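Local coordinates for putative NAD(P)H nitroreductase MhqN (Bacillus subtilis, PDB 3BEM), which is a homodimeric, FMN-dependent member of the nitroreductase family that may contribute to the degradation of aromatic compounds, at residues Q100-I105 / H122-T127; L149-F154 / V188-T193. The protein carries 3 engineered substitutions. All blocks are in the same frame, centred on the assembly; numbering follows the deposited sequence. Where two conformers were deposited one is given.

Contact 1. Residues Q100-I105 / H122-T127; sequences QQAADI and HMVQDT
Val124 straddles the backbone of Ala103 where two successive helices, 102-111 and 117-134, pack against each other well out from the centre of the chain, consistent with the helical excursion that nitroreductases carry beside their flavin-binding core. Both its methyls bear on that backbone. CG2 comes closest, 3.7 Å from Ala103 CA, while CG1, set anti to its own backbone N (chi1 173°), in addition meets the alanine methyl, with CG1 of Val124 and CB of Ala103 4.0 Å apart. An alanine suits this place because its short side chain lets the beta-branched residue come right up to the helix backbone. Putting an alanine at Val124 would remove both branches and would probably leave Ala103 and the neighbouring Tyr106 ring less firmly packed, with a gap opened between the helices.

One turn further along, Thr127 meets Ala102. Here CB of Ala102 points toward the partner helix and touches the threonine methyl, CG2 of Thr127, at 4.1 Å. The first torsion of Thr127 divides its two ends: CG2 faces the alanine, whereas the hydroxyl (chi1 -63°) is hydrogen-bonded to Tyr106 OH. A threonine thus provides an apolar face for the neighbouring helix and still satisfies a buried polar atom. The same side chain also packs on Phe54 and Leu56; Phe54 lines the FMN pocket, although Thr127 itself remains about 9 Å from a bound flavin.

No hydrogen bond crosses between 100-105 and 122-127, so small apolar groups carry their meeting. A polar tie between the two helices lies close by, where Tyr120 OH donates to the carbonyl of Ala103. Helix 102-111 begins just after Gln101, the N-cap residue, whose O accepts from Ile105 N at 2.9 Å.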
loop_
_atom_site.group_PDB
_atom_site.type_symbol
_atom_site.label_atom_id
_atom_site.label_comp_id
_atom_site.label_asym_id
_atom_site.label_seq_id
_atom_site.Cartn_x
_atom_site.Cartn_y
_atom_site.Cartn_z
ATOM N N GLN B 100 -15.692 13.930 1.685
ATOM C CA GLN B 100 -16.559 14.999 1.130
ATOM C C GLN B 100 -16.958 14.789 -0.305
ATOM O O GLN B 100 -17.900 15.425 -0.778
ATOM C CB GLN B 100 -15.908 16.383 1.266
ATOM C CG GLN B 100 -15.845 16.829 2.712
ATOM C CD GLN B 100 -14.945 18.047 2.982
ATOM O OE1 GLN B 100 -14.849 18.495 4.121
ATOM N NE2 GLN B 100 -14.286 18.573 1.952
ATOM N N GLN B 101 -16.263 13.924 -1.039
ATOM C CA GLN B 101 -16.664 13.654 -2.423
ATOM C C GLN B 101 -17.567 12.434 -2.556
ATOM O O GLN B 101 -17.821 11.983 -3.650
ATOM C CB GLN B 101 -15.464 13.461 -3.319
ATOM C CG GLN B 101 -14.437 14.569 -3.294
ATOM C CD GLN B 101 -13.312 14.317 -4.286
ATOM O OE1 GLN B 101 -13.508 13.663 -5.320
ATOM N NE2 GLN B 101 -12.127 14.840 -3.981
ATOM N N ALA B 102 -18.019 11.863 -1.448
ATOM C CA ALA B 102 -18.951 10.725 -1.527
ATOM C C ALA B 102 -20.190 11.058 -2.393
ATOM O O ALA B 102 -20.555 10.301 -3.276
ATOM C CB ALA B 102 -19.383 10.268 -0.119
ATOM N N ALA B 103 -20.809 12.196 -2.146
ATOM C CA ALA B 103 -22.025 12.577 -2.888
ATOM C C ALA B 103 -21.757 12.586 -4.388
ATOM O O ALA B 103 -22.572 12.091 -5.153
ATOM C CB ALA B 103 -22.523 13.910 -2.427
ATOM N N ASP B 104 -20.632 13.157 -4.826
ATOM C CA ASP B 104 -20.298 13.153 -6.244
ATOM C C ASP B 104 -19.926 11.790 -6.772
ATOM O O ASP B 104 -20.355 11.407 -7.857
ATOM C CB ASP B 104 -19.144 14.119 -6.533
ATOM C CG ASP B 104 -19.536 15.589 -6.341
ATOM O OD1 ASP B 104 -20.651 16.005 -6.766
ATOM O OD2 ASP B 104 -18.711 16.330 -5.749
ATOM N N ILE B 105 -19.110 11.045 -6.022
ATOM C CA ILE B 105 -18.675 9.727 -6.488
ATOM C C ILE B 105 -19.840 8.746 -6.680
ATOM O O ILE B 105 -19.861 8.000 -7.676
ATOM C CB ILE B 105 -17.593 9.160 -5.560
ATOM C CG1 ILE B 105 -16.345 10.046 -5.671
ATOM C CG2 ILE B 105 -17.321 7.649 -5.900
ATOM C CD1 ILE B 105 -15.190 9.660 -4.736
ATOM N N HIS B 122 -28.724 7.813 1.813
ATOM C CA HIS B 122 -28.324 6.970 2.929
ATOM C C HIS B 122 -26.856 6.532 2.763
ATOM O O HIS B 122 -26.070 6.536 3.726
ATOM C CB HIS B 122 -29.218 5.727 3.004
ATOM C CG HIS B 122 -28.832 4.787 4.098
ATOM N ND1 HIS B 122 -29.111 5.044 5.425
ATOM C CD2 HIS B 122 -28.162 3.608 4.072
ATOM C CE1 HIS B 122 -28.640 4.060 6.167
ATOM N NE2 HIS B 122 -28.042 3.184 5.374
HETATM N N MSE B 123 -26.517 6.139 1.541
HETATM C CA MSE B 123 -25.150 5.661 1.269
HETATM C C MSE B 123 -24.118 6.770 1.489
HETATM O O MSE B 123 -23.054 6.531 2.082
HETATM C CB MSE B 123 -25.038 5.124 -0.124
HETATM C CG MSE B 123 -23.657 4.656 -0.471
HETATM SE SE MSE B 123 -23.515 4.098 -2.329
HETATM C CE MSE B 123 -24.650 2.482 -2.185
ATOM N N VAL B 124 -24.401 7.954 0.968
ATOM C CA VAL B 124 -23.545 9.131 1.190
ATOM C C VAL B 124 -23.436 9.398 2.700
ATOM O O VAL B 124 -22.333 9.525 3.271
ATOM C CB VAL B 124 -24.097 10.361 0.442
ATOM C CG1 VAL B 124 -23.320 11.602 0.800
ATOM C CG2 VAL B 124 -24.181 10.152 -1.083
ATOM N N GLN B 125 -24.583 9.395 3.388
ATOM C CA GLN B 125 -24.582 9.609 4.844
ATOM C C GLN B 125 -23.793 8.575 5.644
ATOM O O GLN B 125 -23.071 8.962 6.565
ATOM C CB GLN B 125 -26.036 9.743 5.391
ATOM C CG GLN B 125 -26.644 11.088 5.019
ATOM C CD GLN B 125 -28.125 11.252 5.437
ATOM O OE1 GLN B 125 -28.840 10.259 5.687
ATOM N NE2 GLN B 125 -28.582 12.520 5.513
ATOM N N ASP B 126 -23.878 7.289 5.283
ATOM C CA ASP B 126 -23.072 6.230 5.899
ATOM C C ASP B 126 -21.570 6.540 5.767
ATOM O O ASP B 126 -20.833 6.476 6.757
ATOM C CB ASP B 126 -23.341 4.857 5.254
ATOM C CG ASP B 126 -24.602 4.137 5.816
ATOM O OD1 ASP B 126 -25.208 4.597 6.815
ATOM O OD2 ASP B 126 -24.970 3.079 5.234
ATOM N N THR B 127 -21.123 6.885 4.556
ATOM C CA THR B 127 -19.705 7.130 4.302
ATOM C C THR B 127 -19.211 8.372 5.030
ATOM O O THR B 127 -18.225 8.346 5.734
ATOM C CB THR B 127 -19.403 7.255 2.781
ATOM O OG1 THR B 127 -19.710 6.012 2.135
ATOM C CG2 THR B 127 -17.921 7.584 2.539
#

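Contact 2. Residues L149-F154 / V188-T193; sequences LSAMMF and VVMMIT
Ala151 meets Met190 and Ile192 where helix 136-161 lies along strand 186-195 of the antiparallel sheet, in the alpha-beta core of the nitroreductase fold. The short segments run nearly parallel, at 12°, with their axes 9.9 Å apart, and the small alanine lets two larger side chains from the strand converge on one methyl. Met190, a selenomethionine here, leaves its backbone with CG between N and the carbonyl carbon (chi1 74°); unbranched and flexible, it bends at chi3 and lays its end against the helix, CE of Met190 3.8 Å from CB of Ala151. The branched Ile192 packs beside it, its CD1 4.0 Å from the same Ala151 CB.

Toward the start of both segments the packing is looser. Val189 and Met190 form a classic beta bulge opposite Val92, and the Val189 side chain comes no nearer than 6.4 Å to the helix segment. The CB of Leu149 points away from the strand; the residue touches the FMN, and its side chain packs on Met155 of the second subunit. At the other end Phe154 brings a bulky apolar ring between sheet and helix 37-47, its CD2 4.1 Å from CD1 of Ile192.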
loop_
_atom_site.group_PDB
_atom_site.type_symbol
_atom_site.label_atom_id
_atom_site.label_comp_id
_atom_site.label_asym_id
_atom_site.label_seq_id
_atom_site.Cartn_x
_atom_site.Cartn_y
_atom_site.Cartn_z
ATOM N N LEU B 149 -1.634 1.992 -0.440
ATOM C CA LEU B 149 -2.151 0.943 -1.322
ATOM C C LEU B 149 -1.919 1.377 -2.797
ATOM O O LEU B 149 -1.474 0.587 -3.620
ATOM C CB LEU B 149 -3.625 0.738 -1.094
ATOM C CG LEU B 149 -4.039 0.063 0.225
ATOM C CD1 LEU B 149 -5.562 0.214 0.359
ATOM C CD2 LEU B 149 -3.661 -1.428 0.310
ATOM N N SER B 150 -2.307 2.610 -3.115
ATOM C CA SER B 150 -2.198 3.146 -4.467
ATOM C C SER B 150 -0.731 3.156 -4.902
ATOM O O SER B 150 -0.394 2.751 -6.022
ATOM C CB SER B 150 -2.773 4.575 -4.480
ATOM O OG SER B 150 -2.800 5.079 -5.787
ATOM N N ALA B 151 0.146 3.594 -4.000
ATOM C CA ALA B 151 1.569 3.702 -4.315
ATOM C C ALA B 151 2.166 2.347 -4.661
ATOM O O ALA B 151 3.031 2.239 -5.525
ATOM C CB ALA B 151 2.289 4.342 -3.138
HETATM N N MSE B 152 1.780 1.288 -3.946
HETATM C CA MSE B 152 2.297 -0.033 -4.251
HETATM C C MSE B 152 1.867 -0.480 -5.644
HETATM O O MSE B 152 2.641 -1.057 -6.411
HETATM C CB MSE B 152 1.857 -1.034 -3.201
HETATM C CG MSE B 152 2.398 -2.413 -3.364
HETATM SE SE MSE B 152 4.283 -2.583 -2.826
HETATM C CE MSE B 152 5.176 -2.550 -4.542
HETATM N N MSE B 153 0.603 -0.197 -5.974
HETATM C CA MSE B 153 0.097 -0.454 -7.307
HETATM C C MSE B 153 0.887 0.341 -8.353
HETATM O O MSE B 153 1.242 -0.195 -9.416
HETATM C CB MSE B 153 -1.418 -0.162 -7.401
HETATM C CG MSE B 153 -1.957 -0.337 -8.786
HETATM SE SE MSE B 153 -2.147 -2.149 -9.243
HETATM C CE MSE B 153 -3.932 -2.531 -8.338
ATOM N N PHE B 154 1.184 1.600 -8.060
ATOM C CA PHE B 154 2.025 2.393 -8.998
ATOM C C PHE B 154 3.379 1.714 -9.262
ATOM O O PHE B 154 3.806 1.575 -10.402
ATOM C CB PHE B 154 2.253 3.828 -8.522
ATOM C CG PHE B 154 3.116 4.618 -9.498
ATOM C CD1 PHE B 154 2.576 5.109 -10.680
ATOM C CD2 PHE B 154 4.492 4.676 -9.333
ATOM C CE1 PHE B 154 3.377 5.722 -11.608
ATOM C CE2 PHE B 154 5.294 5.282 -10.273
ATOM C CZ PHE B 154 4.721 5.809 -11.413
ATOM N N VAL B 188 1.180 14.593 2.376
ATOM C CA VAL B 188 2.219 14.106 1.492
ATOM C C VAL B 188 2.673 12.730 2.031
ATOM O O VAL B 188 3.449 12.631 2.986
ATOM C CB VAL B 188 3.410 15.056 1.325
ATOM C CG1 VAL B 188 4.352 14.520 0.246
ATOM C CG2 VAL B 188 2.972 16.463 0.952
ATOM N N VAL B 189 2.091 11.678 1.478
ATOM C CA VAL B 189 2.215 10.329 2.029
ATOM C C VAL B 189 3.567 9.679 1.685
ATOM O O VAL B 189 4.158 9.032 2.516
ATOM C CB VAL B 189 1.039 9.468 1.598
ATOM C CG1 VAL B 189 1.221 7.943 2.008
ATOM C CG2 VAL B 189 -0.328 10.122 2.079
HETATM N N MSE B 190 4.045 9.904 0.479
HETATM C CA MSE B 190 5.356 9.431 0.061
HETATM C C MSE B 190 5.789 10.121 -1.192
HETATM O O MSE B 190 5.004 10.791 -1.838
HETATM C CB MSE B 190 5.418 7.892 -0.098
HETATM C CG MSE B 190 4.837 7.203 -1.174
HETATM SE SE MSE B 190 5.315 5.222 -0.880
HETATM C CE MSE B 190 3.795 5.051 0.254
HETATM N N MSE B 191 7.069 9.970 -1.460
HETATM C CA MSE B 191 7.680 10.400 -2.697
HETATM C C MSE B 191 8.112 9.122 -3.439
HETATM O O MSE B 191 8.529 8.153 -2.827
HETATM C CB MSE B 191 8.854 11.314 -2.360
HETATM C CG MSE B 191 9.628 11.815 -3.512
HETATM SE SE MSE B 191 11.120 12.948 -2.794
HETATM C CE MSE B 191 9.959 14.258 -2.023
ATOM N N ILE B 192 7.988 9.106 -4.758
ATOM C CA ILE B 192 8.488 8.000 -5.559
ATOM C C ILE B 192 9.278 8.566 -6.697
ATOM O O ILE B 192 8.722 9.329 -7.502
ATOM C CB ILE B 192 7.358 7.124 -6.134
ATOM C CG1 ILE B 192 6.457 6.594 -4.981
ATOM C CG2 ILE B 192 7.942 5.958 -6.946
ATOM C CD1 ILE B 192 5.171 5.890 -5.470
ATOM N N THR B 193 10.536 8.168 -6.789
ATOM C CA THR B 193 11.318 8.458 -7.988
ATOM C C THR B 193 11.145 7.334 -8.971
ATOM O O THR B 193 11.017 6.164 -8.589
ATOM C CB THR B 193 12.802 8.705 -7.701
ATOM O OG1 THR B 193 13.304 7.756 -6.770
ATOM C CG2 THR B 193 13.016 10.090 -7.179
#

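In the fold
Contact 1 is complete in the chain before the first residue of contact 2, and both belong to the nitroreductase family region. Their centres lie 25 Å apart and their nearest atoms about 13 Å, without touching. Contact 1 joins two helices far from the middle of the chain; contact 2 sits about 3 Å from that middle and holds a helix to the four-stranded sheet. Helix 117-134 of contact 1 leads directly into helix 136-161 of contact 2. Lys209 of the second subunit lies against 100-105, and Arg145 and Met152 of that subunit pack on contact 2. Both regions thus meet the partner, though at contact 1 through Gln101 and Ile105, beside the touching residues.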